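Long-range contact in putative adhesin (Bacteroides thetaiotaomicron, PDB 4QDG), which belongs to the FimB/Mfa2 family of the fimbrillin superfamily and is probably a lipid-anchored outer-membrane adhesin or pilus anchor: residues A[147-161]-A[273-287]. Residues are numbered along the deposited sequence; the frame is centred on the assembly and turned at random.
Sequences MKNTNNIRVVLQQMN and LDRESEWSMIFFLSP. With MG (magnesium ion), chain D.
A magnesium ion joins Asn151 to the C-terminal end of helix 269-275. It is bound by Asn151 OD1 at 2.3 Å, by the backbone O of Leu273 in the last turn and of Glu276 just after it, and by water 4. The same Asn151 OD1 accepts a nearly straight hydrogen bond (169°) from Trp279 NE1 at 2.9 Å. The oxygen lies in the indole plane, but the N-H approaches from above the amide plane, the two planes being turned 44° apart. Asn151 CG stands opposite its carbonyl carbon (chi1 -67°). Its side chain runs alongside that of Trp279 in the same direction. Glu276 CG covers one indole face.

Beyond the metal, strands 151-159 and 278-285 pair in parallel through nine backbone hydrogen bonds, from Asn152 N to Ser277 O through Met160 N to Leu285 O. Ile153, Val155 and Leu157 pack on strand 170-176; Leu157, Met281, Phe283 and Leu285 pack on strand 246-251. Val155 CG1 meets Phe283 CE1 at 4.0 Å. On the other face, Val156 CB touches Ile282 CG1 at 3.8 Å.

Lys148 NZ donates a hydrogen bond to Ser277 OG at 2.9 Å, its chain fully extended. Water 1 links NZ to Glu278 OE2. Metal and indole N-H hold Asn151 OD1, and water 5 ties its ND2 to Leu273 O, which should fix the amide's rotation. The ion cross-links the helix end to the start of strand 151-159.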
loop_
_atom_site.group_PDB
_atom_site.type_symbol
_atom_site.label_atom_id
_atom_site.label_comp_id
_atom_site.label_asym_id
_atom_site.label_seq_id
_atom_site.Cartn_x
_atom_site.Cartn_y
_atom_site.Cartn_z
HETATM N N MSE A 147 -6.541 0.467 -7.087
HETATM C CA MSE A 147 -5.255 -0.071 -6.674
HETATM C C MSE A 147 -5.057 0.142 -5.188
HETATM O O MSE A 147 -5.712 0.990 -4.619
HETATM C CB MSE A 147 -4.089 0.507 -7.477
HETATM C CG MSE A 147 -3.841 1.997 -7.265
HETATM SE SE MSE A 147 -2.041 2.437 -7.853
HETATM C CE MSE A 147 -1.238 2.112 -6.262
ATOM N N LYS A 148 -4.173 -0.655 -4.570
ATOM C CA LYS A 148 -3.851 -0.589 -3.147
ATOM C C LYS A 148 -2.559 0.239 -2.980
ATOM O O LYS A 148 -1.572 -0.022 -3.665
ATOM C CB LYS A 148 -3.702 -2.026 -2.607
ATOM C CG LYS A 148 -3.469 -2.124 -1.111
ATOM C CD LYS A 148 -3.497 -3.558 -0.664
ATOM C CE LYS A 148 -3.207 -3.713 0.808
ATOM N NZ LYS A 148 -2.994 -5.154 1.140
ATOM N N ASN A 149 -2.578 1.243 -2.102
ATOM C CA ASN A 149 -1.430 2.139 -1.869
ATOM C C ASN A 149 -0.563 1.721 -0.689
ATOM O O ASN A 149 0.548 2.234 -0.565
ATOM C CB ASN A 149 -1.905 3.587 -1.601
ATOM C CG ASN A 149 -2.476 4.289 -2.806
ATOM O OD1 ASN A 149 -2.125 4.007 -3.941
ATOM N ND2 ASN A 149 -3.299 5.290 -2.575
ATOM N N THR A 150 -1.077 0.851 0.210
ATOM C CA THR A 150 -0.320 0.474 1.400
ATOM C C THR A 150 0.404 -0.867 1.176
ATOM O O THR A 150 0.017 -1.663 0.299
ATOM C CB THR A 150 -1.245 0.456 2.638
ATOM O OG1 THR A 150 -2.406 -0.321 2.338
ATOM C CG2 THR A 150 -1.651 1.863 3.105
ATOM N N ASN A 151 1.450 -1.103 1.981
ATOM C CA ASN A 151 2.307 -2.272 1.921
ATOM C C ASN A 151 2.660 -2.781 3.293
ATOM O O ASN A 151 2.734 -2.017 4.251
ATOM C CB ASN A 151 3.615 -1.916 1.182
ATOM C CG ASN A 151 3.420 -1.615 -0.268
ATOM O OD1 ASN A 151 3.287 -2.512 -1.112
ATOM N ND2 ASN A 151 3.315 -0.349 -0.572
ATOM N N ASN A 152 2.907 -4.068 3.373
ATOM C CA ASN A 152 3.382 -4.724 4.585
ATOM C C ASN A 152 4.677 -5.411 4.221
ATOM O O ASN A 152 4.721 -6.134 3.232
ATOM C CB ASN A 152 2.356 -5.715 5.193
ATOM C CG ASN A 152 2.792 -6.184 6.570
ATOM O OD1 ASN A 152 2.711 -5.439 7.536
ATOM N ND2 ASN A 152 3.399 -7.369 6.665
ATOM N N ILE A 153 5.746 -5.104 4.960
ATOM C CA ILE A 153 7.072 -5.675 4.733
ATOM C C ILE A 153 7.491 -6.420 6.012
ATOM O O ILE A 153 7.567 -5.814 7.071
ATOM C CB ILE A 153 8.104 -4.582 4.299
ATOM C CG1 ILE A 153 7.677 -3.942 2.977
ATOM C CG2 ILE A 153 9.521 -5.176 4.140
ATOM C CD1 ILE A 153 7.681 -2.474 2.913
ATOM N N ARG A 154 7.690 -7.733 5.889
ATOM C CA ARG A 154 8.152 -8.583 6.974
ATOM C C ARG A 154 9.647 -8.833 6.748
ATOM O O ARG A 154 10.033 -9.435 5.758
ATOM C CB ARG A 154 7.336 -9.893 7.081
ATOM C CG ARG A 154 7.800 -10.877 8.187
ATOM C CD ARG A 154 6.908 -12.114 8.174
ATOM N NE ARG A 154 7.291 -13.172 9.118
ATOM C CZ ARG A 154 6.792 -13.333 10.346
ATOM N NH1 ARG A 154 5.932 -12.450 10.846
ATOM N NH2 ARG A 154 7.166 -14.368 11.091
ATOM N N VAL A 155 10.482 -8.324 7.670
ATOM C CA VAL A 155 11.926 -8.463 7.630
ATOM C C VAL A 155 12.315 -9.570 8.570
ATOM O O VAL A 155 11.962 -9.519 9.740
ATOM C CB VAL A 155 12.642 -7.120 7.956
ATOM C CG1 VAL A 155 14.155 -7.278 7.861
ATOM C CG2 VAL A 155 12.157 -6.000 7.013
ATOM N N VAL A 156 13.060 -10.573 8.070
ATOM C CA VAL A 156 13.507 -11.705 8.866
ATOM C C VAL A 156 15.044 -11.752 8.927
ATOM O O VAL A 156 15.712 -11.548 7.918
ATOM C CB VAL A 156 12.898 -13.035 8.353
ATOM C CG1 VAL A 156 13.498 -14.256 9.065
ATOM C CG2 VAL A 156 11.377 -13.036 8.508
ATOM N N LEU A 157 15.589 -11.983 10.139
ATOM C CA LEU A 157 17.018 -12.178 10.375
ATOM C C LEU A 157 17.197 -13.619 10.779
ATOM O O LEU A 157 16.555 -14.074 11.719
ATOM C CB LEU A 157 17.597 -11.210 11.420
ATOM C CG LEU A 157 17.308 -9.716 11.268
ATOM C CD1 LEU A 157 17.997 -8.949 12.349
ATOM C CD2 LEU A 157 17.748 -9.198 9.889
ATOM N N GLN A 158 17.980 -14.374 9.984
ATOM C CA GLN A 158 18.197 -15.802 10.166
ATOM C C GLN A 158 19.669 -16.153 10.156
ATOM O O GLN A 158 20.379 -15.757 9.251
ATOM C CB GLN A 158 17.488 -16.558 9.043
ATOM C CG GLN A 158 17.605 -18.097 9.139
ATOM C CD GLN A 158 16.573 -18.811 8.306
ATOM O OE1 GLN A 158 15.535 -18.244 7.929
ATOM N NE2 GLN A 158 16.813 -20.087 8.048
ATOM N N GLN A 159 20.133 -16.918 11.135
ATOM C CA GLN A 159 21.547 -17.333 11.114
ATOM C C GLN A 159 21.719 -18.449 10.114
ATOM O O GLN A 159 20.912 -19.367 10.089
ATOM C CB GLN A 159 22.042 -17.763 12.486
ATOM C CG GLN A 159 22.435 -16.584 13.342
ATOM C CD GLN A 159 23.507 -16.970 14.307
ATOM O OE1 GLN A 159 24.625 -17.310 13.909
ATOM N NE2 GLN A 159 23.180 -16.931 15.593
HETATM N N MSE A 160 22.739 -18.335 9.258
HETATM C CA MSE A 160 23.121 -19.326 8.256
HETATM C C MSE A 160 23.376 -20.696 8.901
HETATM O O MSE A 160 22.963 -21.709 8.336
HETATM C CB MSE A 160 24.371 -18.855 7.529
HETATM C CG MSE A 160 24.618 -19.598 6.246
HETATM SE SE MSE A 160 26.455 -19.377 5.657
HETATM C CE MSE A 160 27.296 -20.623 6.888
ATOM N N ASN A 161 24.037 -20.726 10.082
ATOM C CA ASN A 161 24.343 -21.973 10.796
ATOM C C ASN A 161 23.111 -22.542 11.546
ATOM O O ASN A 161 23.140 -23.701 11.950
ATOM C CB ASN A 161 25.533 -21.807 11.761
ATOM C CG ASN A 161 25.335 -20.838 12.903
ATOM O OD1 ASN A 161 24.246 -20.318 13.154
ATOM N ND2 ASN A 161 26.412 -20.553 13.620
ATOM N N LEU A 273 5.387 -3.042 -7.990
ATOM C CA LEU A 273 5.376 -2.391 -6.669
ATOM C C LEU A 273 3.960 -2.076 -6.190
ATOM O O LEU A 273 3.740 -2.028 -4.973
ATOM C CB LEU A 273 6.216 -1.124 -6.651
ATOM C CG LEU A 273 7.710 -1.292 -6.932
ATOM C CD1 LEU A 273 8.339 0.064 -7.234
ATOM C CD2 LEU A 273 8.425 -2.006 -5.753
ATOM N N ASP A 274 2.996 -1.874 -7.143
ATOM C CA ASP A 274 1.599 -1.623 -6.774
ATOM C C ASP A 274 0.815 -2.912 -6.615
ATOM O O ASP A 274 0.067 -3.011 -5.652
ATOM C CB ASP A 274 0.876 -0.713 -7.771
ATOM C CG ASP A 274 1.478 0.651 -7.972
ATOM O OD1 ASP A 274 1.916 1.249 -6.979
ATOM O OD2 ASP A 274 1.450 1.151 -9.133
ATOM N N ARG A 275 0.979 -3.899 -7.514
ATOM C CA ARG A 275 0.218 -5.167 -7.430
ATOM C C ARG A 275 0.557 -5.988 -6.173
ATOM O O ARG A 275 -0.314 -6.633 -5.623
ATOM C CB ARG A 275 0.436 -6.054 -8.662
ATOM C CG ARG A 275 -0.317 -5.607 -9.885
ATOM C CD ARG A 275 -0.235 -6.689 -10.945
ATOM N NE ARG A 275 -0.904 -6.275 -12.172
ATOM C CZ ARG A 275 -2.201 -6.455 -12.433
ATOM N NH1 ARG A 275 -2.982 -7.093 -11.562
ATOM N NH2 ARG A 275 -2.719 -6.023 -13.575
ATOM N N GLU A 276 1.814 -5.990 -5.768
ATOM C CA GLU A 276 2.220 -6.722 -4.591
ATOM C C GLU A 276 2.162 -5.812 -3.373
ATOM O O GLU A 276 2.731 -4.725 -3.391
ATOM C CB GLU A 276 3.624 -7.342 -4.749
ATOM C CG GLU A 276 4.009 -8.231 -3.566
ATOM C CD GLU A 276 3.053 -9.381 -3.327
ATOM O OE1 GLU A 276 3.248 -10.451 -3.950
ATOM O OE2 GLU A 276 2.095 -9.206 -2.536
ATOM N N SER A 277 1.453 -6.238 -2.328
ATOM C CA SER A 277 1.318 -5.441 -1.102
ATOM C C SER A 277 1.824 -6.198 0.157
ATOM O O SER A 277 1.898 -5.616 1.240
ATOM C CB SER A 277 -0.138 -5.023 -0.914
ATOM O OG SER A 277 -0.960 -6.168 -0.725
ATOM N N GLU A 278 2.131 -7.486 0.008
ATOM C CA GLU A 278 2.598 -8.351 1.080
ATOM C C GLU A 278 3.980 -8.793 0.719
ATOM O O GLU A 278 4.150 -9.494 -0.266
ATOM C CB GLU A 278 1.633 -9.540 1.321
ATOM C CG GLU A 278 0.268 -9.149 1.890
ATOM C CD GLU A 278 0.200 -8.562 3.296
ATOM O OE1 GLU A 278 1.117 -8.830 4.105
ATOM O OE2 GLU A 278 -0.798 -7.863 3.599
ATOM N N TRP A 279 4.986 -8.273 1.442
ATOM C CA TRP A 279 6.398 -8.521 1.170
ATOM C C TRP A 279 7.081 -9.192 2.326
ATOM O O TRP A 279 6.762 -8.912 3.487
ATOM C CB TRP A 279 7.104 -7.182 0.907
ATOM C CG TRP A 279 6.467 -6.314 -0.144
ATOM C CD1 TRP A 279 5.560 -5.314 0.057
ATOM C CD2 TRP A 279 6.777 -6.300 -1.544
ATOM N NE1 TRP A 279 5.244 -4.713 -1.136
ATOM C CE2 TRP A 279 5.983 -5.290 -2.138
ATOM C CE3 TRP A 279 7.613 -7.083 -2.367
ATOM C CZ2 TRP A 279 6.030 -5.010 -3.512
ATOM C CZ3 TRP A 279 7.655 -6.809 -3.728
ATOM C CH2 TRP A 279 6.865 -5.785 -4.285
ATOM N N SER A 280 8.071 -10.035 2.030
ATOM C CA SER A 280 8.870 -10.677 3.068
ATOM C C SER A 280 10.300 -10.755 2.603
ATOM O O SER A 280 10.560 -10.963 1.408
ATOM C CB SER A 280 8.316 -12.033 3.499
ATOM O OG SER A 280 8.401 -13.028 2.498
HETATM N N MSE A 281 11.228 -10.460 3.509
HETATM C CA MSE A 281 12.646 -10.456 3.165
HETATM C C MSE A 281 13.458 -11.139 4.241
HETATM O O MSE A 281 13.428 -10.717 5.394
HETATM C CB MSE A 281 13.156 -9.035 2.958
HETATM C CG MSE A 281 12.388 -8.239 1.934
HETATM SE SE MSE A 281 13.089 -6.418 1.873
HETATM C CE MSE A 281 14.694 -6.760 0.783
ATOM N N ILE A 282 14.197 -12.173 3.856
ATOM C CA ILE A 282 15.042 -12.915 4.788
ATOM C C ILE A 282 16.499 -12.565 4.518
ATOM O O ILE A 282 16.985 -12.757 3.404
ATOM C CB ILE A 282 14.810 -14.451 4.753
ATOM C CG1 ILE A 282 13.306 -14.785 4.962
ATOM C CG2 ILE A 282 15.690 -15.135 5.809
ATOM C CD1 ILE A 282 12.940 -16.199 4.655
ATOM N N PHE A 283 17.169 -12.041 5.549
ATOM C CA PHE A 283 18.587 -11.724 5.519
ATOM C C PHE A 283 19.316 -12.776 6.363
ATOM O O PHE A 283 18.885 -13.086 7.478
ATOM C CB PHE A 283 18.851 -10.290 6.024
ATOM C CG PHE A 283 18.237 -9.192 5.176
ATOM C CD1 PHE A 283 16.914 -8.804 5.360
ATOM C CD2 PHE A 283 18.990 -8.527 4.217
ATOM C CE1 PHE A 283 16.346 -7.789 4.576
ATOM C CE2 PHE A 283 18.424 -7.519 3.434
ATOM C CZ PHE A 283 17.104 -7.150 3.625
ATOM N N PHE A 284 20.398 -13.340 5.824
ATOM C CA PHE A 284 21.160 -14.371 6.537
ATOM C C PHE A 284 22.355 -13.740 7.239
ATOM O O PHE A 284 23.023 -12.871 6.673
ATOM C CB PHE A 284 21.572 -15.522 5.606
ATOM C CG PHE A 284 20.355 -16.199 5.029
ATOM C CD1 PHE A 284 19.688 -17.194 5.744
ATOM C CD2 PHE A 284 19.829 -15.795 3.806
ATOM C CE1 PHE A 284 18.544 -17.801 5.222
ATOM C CE2 PHE A 284 18.671 -16.371 3.305
ATOM C CZ PHE A 284 18.025 -17.360 4.019
ATOM N N LEU A 285 22.556 -14.132 8.507
ATOM C CA LEU A 285 23.616 -13.581 9.345
ATOM C C LEU A 285 24.650 -14.619 9.700
ATOM O O LEU A 285 24.344 -15.799 9.866
ATOM C CB LEU A 285 23.056 -12.966 10.657
ATOM C CG LEU A 285 21.863 -11.979 10.549
ATOM C CD1 LEU A 285 21.484 -11.436 11.925
ATOM C CD2 LEU A 285 22.145 -10.839 9.568
ATOM N N SER A 286 25.880 -14.146 9.843
ATOM C CA SER A 286 27.029 -14.911 10.304
ATOM C C SER A 286 26.995 -14.965 11.862
ATOM O O SER A 286 26.239 -14.173 12.453
ATOM C CB SER A 286 28.307 -14.268 9.780
ATOM O OG SER A 286 28.312 -12.882 10.056
ATOM N N PRO A 287 27.765 -15.863 12.562
ATOM C CA PRO A 287 27.691 -15.912 14.047
ATOM C C PRO A 287 27.940 -14.581 14.760
ATOM O O PRO A 287 27.380 -14.387 15.838
ATOM C CB PRO A 287 28.757 -16.932 14.429
ATOM C CG PRO A 287 28.825 -17.834 13.240
ATOM C CD PRO A 287 28.660 -16.916 12.047
HETATM MG MG MG D . 2.405 -2.534 -3.263
HETATM O O HOH W 1 -0.598 -5.228 2.940
HETATM O O HOH W 2 0.874 0.853 -4.370
HETATM O O HOH W 3 -2.539 -2.378 -6.172
HETATM O O HOH W 4 0.439 -1.886 -2.656
HETATM O O HOH W 5 3.071 0.271 -3.357
HETATM O O HOH W 6 4.093 -9.165 4.656
HETATM O O HOH W 7 25.425 -18.231 11.116
#